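Local coordinates for dihydropteroate synthase (Anaplasma phagocytophilum, PDB 6UCZ), which probably catalyses the condensation of a pterin pyrophosphate with p-aminobenzoate to form dihydropteroate, a step of folate synthesis, and binds a pterin monophosphate here, at residues T60-H65 with H276-T281; A67-V72 with H108-I113. All coordinates share one frame; numbering follows the deposited sequence.

Interaction 1 (T60-H65 with H276-T281)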
ATOM      1  N   THR A  60      -6.495 -17.116   2.777  1.00 34.70           N
ATOM      2  CA  THR A  60      -6.386 -18.011   3.926  1.00 46.43           C
ATOM      3  C   THR A  60      -4.932 -18.243   4.303  1.00 41.88           C
ATOM      4  O   THR A  60      -4.585 -18.237   5.491  1.00 39.06           O
ATOM      5  CB  THR A  60      -7.071 -19.349   3.630  1.00 45.80           C
ATOM      6  OG1 THR A  60      -8.458 -19.129   3.358  1.00 48.87           O
ATOM      7  CG2 THR A  60      -6.919 -20.314   4.806  1.00 47.27           C
ATOM      8  N   ASP A  61      -4.065 -18.455   3.307  1.00 42.44           N
ATOM      9  CA  ASP A  61      -2.651 -18.678   3.600  0.53 46.41           C
ATOM     10  C   ASP A  61      -2.015 -17.434   4.205  1.00 41.46           C
ATOM     11  O   ASP A  61      -1.180 -17.535   5.114  1.00 34.02           O
ATOM     12  CB  ASP A  61      -1.899 -19.096   2.337  0.53 47.39           C
ATOM     13  CG  ASP A  61      -2.268 -20.484   1.872  0.53 52.12           C
ATOM     14  OD1 ASP A  61      -2.748 -21.290   2.700  0.53 58.18           O
ATOM     15  OD2 ASP A  61      -2.068 -20.775   0.675  0.53 54.85           O
ATOM     16  N   LEU A  62      -2.406 -16.252   3.725  1.00 35.98           N
ATOM     17  CA  LEU A  62      -1.865 -15.011   4.276  1.00 35.79           C
ATOM     18  C   LEU A  62      -2.269 -14.843   5.733  1.00 38.13           C
ATOM     19  O   LEU A  62      -1.462 -14.419   6.568  1.00 36.46           O
ATOM     20  CB  LEU A  62      -2.344 -13.816   3.454  1.00 29.13           C
ATOM     21  CG  LEU A  62      -1.892 -13.704   1.993  1.00 32.71           C
ATOM     22  CD1 LEU A  62      -2.642 -12.565   1.309  1.00 30.99           C
ATOM     23  CD2 LEU A  62      -0.400 -13.488   1.893  1.00 27.66           C
ATOM     24  N   ILE A  63      -3.522 -15.171   6.050  1.00 30.74           N
ATOM     25  CA  ILE A  63      -4.000 -15.134   7.432  1.00 36.23           C
ATOM     26  C   ILE A  63      -3.180 -16.067   8.314  1.00 37.17           C
ATOM     27  O   ILE A  63      -2.690 -15.671   9.380  1.00 37.32           O
ATOM     28  CB  ILE A  63      -5.496 -15.497   7.476  1.00 35.59           C
ATOM     29  CG1 ILE A  63      -6.308 -14.398   6.790  1.00 33.24           C
ATOM     30  CG2 ILE A  63      -5.957 -15.747   8.894  1.00 35.05           C
ATOM     31  CD1 ILE A  63      -7.724 -14.764   6.522  1.00 37.62           C
ATOM     32  N   GLU A  64      -3.022 -17.321   7.885  1.00 35.27           N
ATOM     33  CA  GLU A  64      -2.378 -18.314   8.740  1.00 43.48           C
ATOM     34  C   GLU A  64      -0.899 -17.992   8.966  1.00 44.05           C
ATOM     35  O   GLU A  64      -0.315 -18.423   9.970  1.00 38.66           O
ATOM     36  CB  GLU A  64      -2.564 -19.717   8.159  1.00 53.06           C
ATOM     37  CG  GLU A  64      -2.013 -20.826   9.054  1.00 78.21           C
ATOM     38  CD  GLU A  64      -2.704 -20.879  10.424  1.00 92.44           C
ATOM     39  OE1 GLU A  64      -3.886 -20.468  10.522  1.00 94.19           O
ATOM     40  OE2 GLU A  64      -2.065 -21.328  11.404  1.00 95.35           O
ATOM     41  N   HIS A  65      -0.264 -17.289   8.031  1.00 35.00           N
ATOM     42  CA  HIS A  65       1.141 -16.934   8.180  1.00 42.02           C
ATOM     43  C   HIS A  65       1.352 -15.603   8.875  1.00 39.30           C
ATOM     44  O   HIS A  65       2.487 -15.121   8.906  1.00 34.93           O
ATOM     45  CB  HIS A  65       1.855 -16.925   6.828  1.00 45.62           C
ATOM     46  CG  HIS A  65       2.103 -18.294   6.284  1.00 61.89           C
ATOM     47  ND1 HIS A  65       1.286 -18.889   5.347  1.00 66.51           N
ATOM     48  CD2 HIS A  65       3.069 -19.198   6.568  1.00 67.73           C
ATOM     49  CE1 HIS A  65       1.746 -20.094   5.068  1.00 70.76           C
ATOM     50  NE2 HIS A  65       2.828 -20.307   5.795  1.00 70.38           N
ATOM     51  N   HIS A 276       4.509  -9.210  -0.237  1.00 21.09           N
ATOM     52  CA  HIS A 276       4.023 -10.478  -0.778  1.00 25.01           C
ATOM     53  C   HIS A 276       4.235 -11.625   0.210  1.00 22.97           C
ATOM     54  O   HIS A 276       3.326 -12.429   0.442  1.00 25.67           O
ATOM     55  CB  HIS A 276       4.716 -10.781  -2.112  1.00 27.30           C
ATOM     56  CG  HIS A 276       4.480  -9.733  -3.163  1.00 27.91           C
ATOM     57  ND1 HIS A 276       5.244  -8.590  -3.264  1.00 28.02           N
ATOM     58  CD2 HIS A 276       3.548  -9.649  -4.141  1.00 29.98           C
ATOM     59  CE1 HIS A 276       4.804  -7.854  -4.269  1.00 32.34           C
ATOM     60  NE2 HIS A 276       3.769  -8.470  -4.814  1.00 28.53           N
ATOM     61  N   ASP A 277       5.427 -11.730   0.793  1.00 22.27           N
ATOM     62  CA  ASP A 277       5.757 -12.846   1.681  1.00 30.45           C
ATOM     63  C   ASP A 277       5.533 -12.418   3.126  1.00 31.76           C
ATOM     64  O   ASP A 277       6.376 -11.744   3.731  1.00 27.56           O
ATOM     65  CB  ASP A 277       7.184 -13.333   1.473  1.00 28.27           C
ATOM     66  CG  ASP A 277       7.448 -14.622   2.205  1.00 32.16           C
ATOM     67  OD1 ASP A 277       6.934 -14.786   3.329  1.00 33.44           O
ATOM     68  OD2 ASP A 277       8.144 -15.492   1.649  1.00 40.86           O
ATOM     69  N   VAL A 278       4.407 -12.862   3.685  1.00 26.05           N
ATOM     70  CA  VAL A 278       4.009 -12.465   5.030  1.00 26.45           C
ATOM     71  C   VAL A 278       4.847 -13.183   6.091  1.00 27.32           C
ATOM     72  O   VAL A 278       5.182 -12.599   7.130  1.00 31.06           O
ATOM     73  CB  VAL A 278       2.502 -12.736   5.199  1.00 33.53           C
ATOM     74  CG1 VAL A 278       2.133 -12.897   6.653  1.00 36.50           C
ATOM     75  CG2 VAL A 278       1.688 -11.611   4.506  1.00 23.76           C
ATOM     76  N   LYS A 279       5.215 -14.443   5.841  1.00 24.78           N
ATOM     77  CA  LYS A 279       6.053 -15.190   6.784  1.00 30.04           C
ATOM     78  C   LYS A 279       7.409 -14.514   6.990  1.00 33.03           C
ATOM     79  O   LYS A 279       7.825 -14.263   8.126  1.00 29.53           O
ATOM     80  CB  LYS A 279       6.242 -16.628   6.292  1.00 30.11           C
ATOM     81  CG  LYS A 279       6.907 -17.572   7.310  1.00 39.02           C
ATOM     82  CD  LYS A 279       7.288 -18.909   6.679  1.00 49.24           C
ATOM     83  CE  LYS A 279       8.169 -19.743   7.620  1.00 59.64           C
ATOM     84  NZ  LYS A 279       8.688 -20.996   6.987  1.00 63.98           N
ATOM     85  N   LEU A 280       8.105 -14.189   5.899  1.00 27.97           N
ATOM     86  CA  LEU A 280       9.393 -13.524   6.027  1.00 24.63           C
ATOM     87  C   LEU A 280       9.255 -12.167   6.701  1.00 26.19           C
ATOM     88  O   LEU A 280      10.124 -11.761   7.485  1.00 24.59           O
ATOM     89  CB  LEU A 280      10.043 -13.365   4.655  1.00 25.90           C
ATOM     90  CG  LEU A 280      10.649 -14.618   4.037  1.00 30.42           C
ATOM     91  CD1 LEU A 280      11.274 -14.261   2.687  1.00 31.88           C
ATOM     92  CD2 LEU A 280      11.682 -15.240   4.985  1.00 29.06           C
ATOM     93  N   THR A 281       8.175 -11.440   6.401  1.00 26.16           N
ATOM     94  CA  THR A 281       7.994 -10.127   7.011  1.00 27.35           C
ATOM     95  C   THR A 281       7.764 -10.248   8.511  1.00 24.74           C
ATOM     96  O   THR A 281       8.220  -9.400   9.286  1.00 30.49           O
ATOM     97  CB  THR A 281       6.831  -9.384   6.347  1.00 26.57           C
ATOM     98  OG1 THR A 281       7.026  -9.372   4.930  1.00 25.87           O
ATOM     99  CG2 THR A 281       6.794  -7.939   6.821  1.00 22.88           C
TER
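L62, on the last turns of helix 52-64, meets V278, the first residue of helix 278-290, through its CD2 branch. That methyl lies 3.8 Å from V278 CG2, the two side chains crossing at about a right angle, and it also sits near the backbone carbonyl of H276. H65, where the chain leaves the helix, supplies the rest of the contact. Its carbonyl O is 3.2 Å from V278 CG1, so the two methyls of the valine divide the work: CG2 goes to the leucine and CG1 to the histidine backbone. The H65 ring leans obliquely against K279, with CD2 4.1 Å from K279 CB, while the extended lysine chain leads on, away from 60-65. With CG beside its own backbone N (chi1 -74°), the ring folds back over the last turn, and ND1 donates to D61 O at 2.8 Å. H65 N reaches that same oxygen from the opposite face of the carbonyl plane, so two donors grip it, though the ND1 bond holds the ring turned. On the other segment, D277 N-caps helix 278-290, OD1 accepting from L280 N at 2.9 Å. H276, just before the cap, lines the pterin phosphate pocket and bonds S239 through ND1. The join between these neighbouring helices is therefore mainly van der Waals, with the polar bonds spent inside each segment, shaping the helix ends rather than tying them together.

Interaction 2 (A67-V72 with H108-I113)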
ATOM      1  N   ALA A  67      -0.577 -12.363   8.649  1.00 31.14           N
ATOM      2  CA  ALA A  67      -0.945 -11.047   8.144  1.00 36.16           C
ATOM      3  C   ALA A  67      -1.835 -10.327   9.146  1.00 32.70           C
ATOM      4  O   ALA A  67      -2.705 -10.931   9.779  1.00 30.09           O
ATOM      5  CB  ALA A  67      -1.668 -11.169   6.801  1.00 25.90           C
ATOM      6  N   ASP A  68      -1.586  -9.032   9.310  1.00 34.00           N
ATOM      7  CA  ASP A  68      -2.468  -8.158  10.073  1.00 33.66           C
ATOM      8  C   ASP A  68      -3.585  -7.579   9.218  1.00 29.63           C
ATOM      9  O   ASP A  68      -4.687  -7.332   9.727  1.00 26.76           O
ATOM     10  CB  ASP A  68      -1.644  -7.032  10.697  1.00 33.64           C
ATOM     11  CG  ASP A  68      -0.578  -7.563  11.642  1.00 37.83           C
ATOM     12  OD1 ASP A  68      -0.946  -8.229  12.632  1.00 33.82           O
ATOM     13  OD2 ASP A  68       0.630  -7.378  11.359  1.00 28.31           O
ATOM     14  N   VAL A  69      -3.305  -7.346   7.937  1.00 30.80           N
ATOM     15  CA  VAL A  69      -4.254  -6.803   6.964  1.00 31.34           C
ATOM     16  C   VAL A  69      -4.074  -7.567   5.659  1.00 27.71           C
ATOM     17  O   VAL A  69      -2.948  -7.921   5.294  1.00 25.60           O
ATOM     18  CB  VAL A  69      -4.034  -5.289   6.712  1.00 25.74           C
ATOM     19  CG1 VAL A  69      -5.164  -4.704   5.847  1.00 29.98           C
ATOM     20  CG2 VAL A  69      -3.914  -4.513   8.034  1.00 25.88           C
ATOM     21  N   ILE A  70      -5.179  -7.833   4.956  1.00 26.25           N
ATOM     22  CA  ILE A  70      -5.138  -8.369   3.596  0.58 23.80           C
ATOM     23  C   ILE A  70      -5.516  -7.238   2.646  1.00 29.50           C
ATOM     24  O   ILE A  70      -6.636  -6.712   2.713  1.00 29.50           O
ATOM     25  CB  ILE A  70      -6.087  -9.563   3.410  0.58 31.26           C
ATOM     26  CG1 ILE A  70      -5.891 -10.610   4.508  0.58 32.44           C
ATOM     27  CG2 ILE A  70      -5.886 -10.173   2.027  0.58 30.41           C
ATOM     28  CD1 ILE A  70      -4.550 -11.300   4.463  0.58 31.13           C
ATOM     29  N   ASP A  71      -4.595  -6.880   1.757  1.00 27.78           N
ATOM     30  CA  ASP A  71      -4.804  -5.815   0.780  1.00 29.81           C
ATOM     31  C   ASP A  71      -5.244  -6.441  -0.541  1.00 30.14           C
ATOM     32  O   ASP A  71      -4.442  -7.078  -1.228  1.00 31.83           O
ATOM     33  CB  ASP A  71      -3.529  -4.992   0.607  1.00 25.02           C
ATOM     34  CG  ASP A  71      -3.712  -3.800  -0.315  1.00 33.59           C
ATOM     35  OD1 ASP A  71      -4.667  -3.027  -0.098  1.00 34.45           O
ATOM     36  OD2 ASP A  71      -2.877  -3.614  -1.238  1.00 39.55           O
ATOM     37  N   VAL A  72      -6.513  -6.245  -0.899  1.00 32.32           N
ATOM     38  CA  VAL A  72      -7.108  -6.877  -2.070  1.00 32.69           C
ATOM     39  C   VAL A  72      -7.125  -5.876  -3.221  1.00 30.87           C
ATOM     40  O   VAL A  72      -7.704  -4.787  -3.109  1.00 29.40           O
ATOM     41  CB  VAL A  72      -8.527  -7.380  -1.777  1.00 32.38           C
ATOM     42  CG1 VAL A  72      -9.038  -8.219  -2.953  1.00 29.59           C
ATOM     43  CG2 VAL A  72      -8.577  -8.157  -0.447  1.00 32.38           C
ATOM     44  N   HIS A 108      -9.680 -11.979  13.090  1.00 41.90           N
ATOM     45  CA  HIS A 108      -9.251 -10.681  13.612  1.00 39.09           C
ATOM     46  C   HIS A 108      -8.146 -10.088  12.737  1.00 39.69           C
ATOM     47  O   HIS A 108      -7.174  -9.507  13.226  1.00 39.64           O
ATOM     48  CB  HIS A 108      -8.822 -10.785  15.077  1.00 52.17           C
ATOM     49  CG  HIS A 108      -9.901 -11.309  15.976  1.00 67.50           C
ATOM     50  ND1 HIS A 108      -9.676 -12.289  16.919  1.00 74.94           N
ATOM     51  CD2 HIS A 108     -11.215 -10.995  16.068  1.00 72.09           C
ATOM     52  CE1 HIS A 108     -10.804 -12.554  17.555  1.00 77.15           C
ATOM     53  NE2 HIS A 108     -11.753 -11.782  17.057  1.00 76.41           N
ATOM     54  N   VAL A 109      -8.288 -10.277  11.433  1.00 33.82           N
ATOM     55  CA  VAL A 109      -7.418  -9.686  10.429  1.00 31.00           C
ATOM     56  C   VAL A 109      -8.233  -8.656   9.653  1.00 33.29           C
ATOM     57  O   VAL A 109      -9.417  -8.879   9.356  1.00 33.54           O
ATOM     58  CB  VAL A 109      -6.837 -10.779   9.510  1.00 34.69           C
ATOM     59  CG1 VAL A 109      -6.053 -10.169   8.361  1.00 28.06           C
ATOM     60  CG2 VAL A 109      -5.955 -11.754  10.328  1.00 34.81           C
ATOM     61  N   GLU A 110      -7.624  -7.512   9.364  1.00 34.53           N
ATOM     62  CA  GLU A 110      -8.347  -6.475   8.639  1.00 34.88           C
ATOM     63  C   GLU A 110      -8.234  -6.676   7.132  1.00 31.73           C
ATOM     64  O   GLU A 110      -7.405  -7.439   6.640  1.00 31.04           O
ATOM     65  CB  GLU A 110      -7.842  -5.091   9.036  1.00 33.12           C
ATOM     66  CG  GLU A 110      -8.063  -4.782  10.507  1.00 40.14           C
ATOM     67  CD  GLU A 110      -7.447  -3.467  10.922  1.00 43.65           C
ATOM     68  OE1 GLU A 110      -6.195  -3.370  10.939  1.00 38.83           O
ATOM     69  OE2 GLU A 110      -8.219  -2.524  11.203  1.00 44.16           O
ATOM     70  N   VAL A 111      -9.077  -5.953   6.390  1.00 34.60           N
ATOM     71  CA  VAL A 111      -9.096  -6.017   4.933  1.00 30.20           C
ATOM     72  C   VAL A 111      -8.966  -4.602   4.383  1.00 33.93           C
ATOM     73  O   VAL A 111      -9.623  -3.672   4.868  1.00 33.31           O
ATOM     74  CB  VAL A 111     -10.383  -6.693   4.406  1.00 30.93           C
ATOM     75  CG1 VAL A 111     -10.370  -6.780   2.868  1.00 27.40           C
ATOM     76  CG2 VAL A 111     -10.565  -8.073   5.042  1.00 27.96           C
ATOM     77  N   SER A 112      -8.126  -4.453   3.361  1.00 31.78           N
ATOM     78  CA  SER A 112      -7.869  -3.192   2.674  1.00 26.61           C
ATOM     79  C   SER A 112      -8.287  -3.335   1.215  1.00 26.58           C
ATOM     80  O   SER A 112      -8.090  -4.396   0.613  1.00 31.37           O
ATOM     81  CB  SER A 112      -6.368  -2.824   2.767  1.00 29.88           C
ATOM     82  OG  SER A 112      -6.091  -1.632   2.061  1.00 45.32           O
ATOM     83  N   ILE A 113      -8.876  -2.289   0.641  1.00 30.78           N
ATOM     84  CA  ILE A 113      -9.216  -2.296  -0.780  1.00 30.61           C
ATOM     85  C   ILE A 113      -8.214  -1.422  -1.520  1.00 26.20           C
ATOM     86  O   ILE A 113      -8.121  -0.213  -1.270  1.00 29.34           O
ATOM     87  CB  ILE A 113     -10.674  -1.853  -1.033  1.00 32.22           C
ATOM     88  CG1 ILE A 113     -10.978  -1.807  -2.541  1.00 27.27           C
ATOM     89  CG2 ILE A 113     -11.007  -0.506  -0.389  1.00 29.74           C
ATOM     90  CD1 ILE A 113     -10.815  -3.132  -3.243  1.00 27.13           C
TER
HETATM   91  O   HOH W   1      -4.862  -5.702  11.623  1.00 36.11           O
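V109, the residue leading into strand 110-115, tucks its two methyls against the chain ahead of strand 69-73: CG2 lies 3.4 Å from A67 O, and CG1 touches D68 O. With CG1 anti to the backbone N (chi1 174°), the valine presents both branches to that chain. E110 then opens the parallel pairing, its N donating to D68 O at 3.0 Å and its O accepting from I70 N at 2.8 Å. The E110 carboxylate is held from outside the two segments, OE1 by a hydrogen bond with the hydroxyl of Y131 and OE2 by a salt bridge to K153. V111 faces the other way, toward helix 97-106, and its CG1 packs on V72 CG2. S112 continues the parallel pattern, N donating to I70 O and O accepting from V72 N at 2.9 Å. On the face that also carries V69 and D71, S112 CB rests 3.8 Å from V69 CG1. Its hydroxyl donates to D71 OD1 at 2.9 Å, meeting the carboxylate on its anti side, 26° out of plane. I113 pairs with V72, its CD1 resting near V72 O. D71 OD2 meanwhile takes a salt bridge from R274 and a bond from N133, both residues of the pterin pocket. D71 is thus a second-shell residue that probably helps place R274 and N133, and S112 backs it in turn one step further out; held at both oxygens, this buried carboxylate has little freedom to turn.

In the fold
The centres of interactions 1 and 2 lie about 11 Å apart on the same side of the chain's centre, within the TIM-barrel fold expected of this family. Helix 52-64 leads directly into strand 69-73, so residues 60-65 and 67-72 are almost continuous; 108-113 follows after two helices, and 276-281 comes near the C-terminus. Interaction 2 pairs neighbouring inner strands, while interaction 1 joins two outer helices. They touch where A67 N lies 3.1 Å from L62 O, probably a hydrogen bond, and where V278 CG1 packs against A67 N. Interaction 1 thus sets the first modelled helix beside the last, and A67 links it to the strand pair of interaction 2.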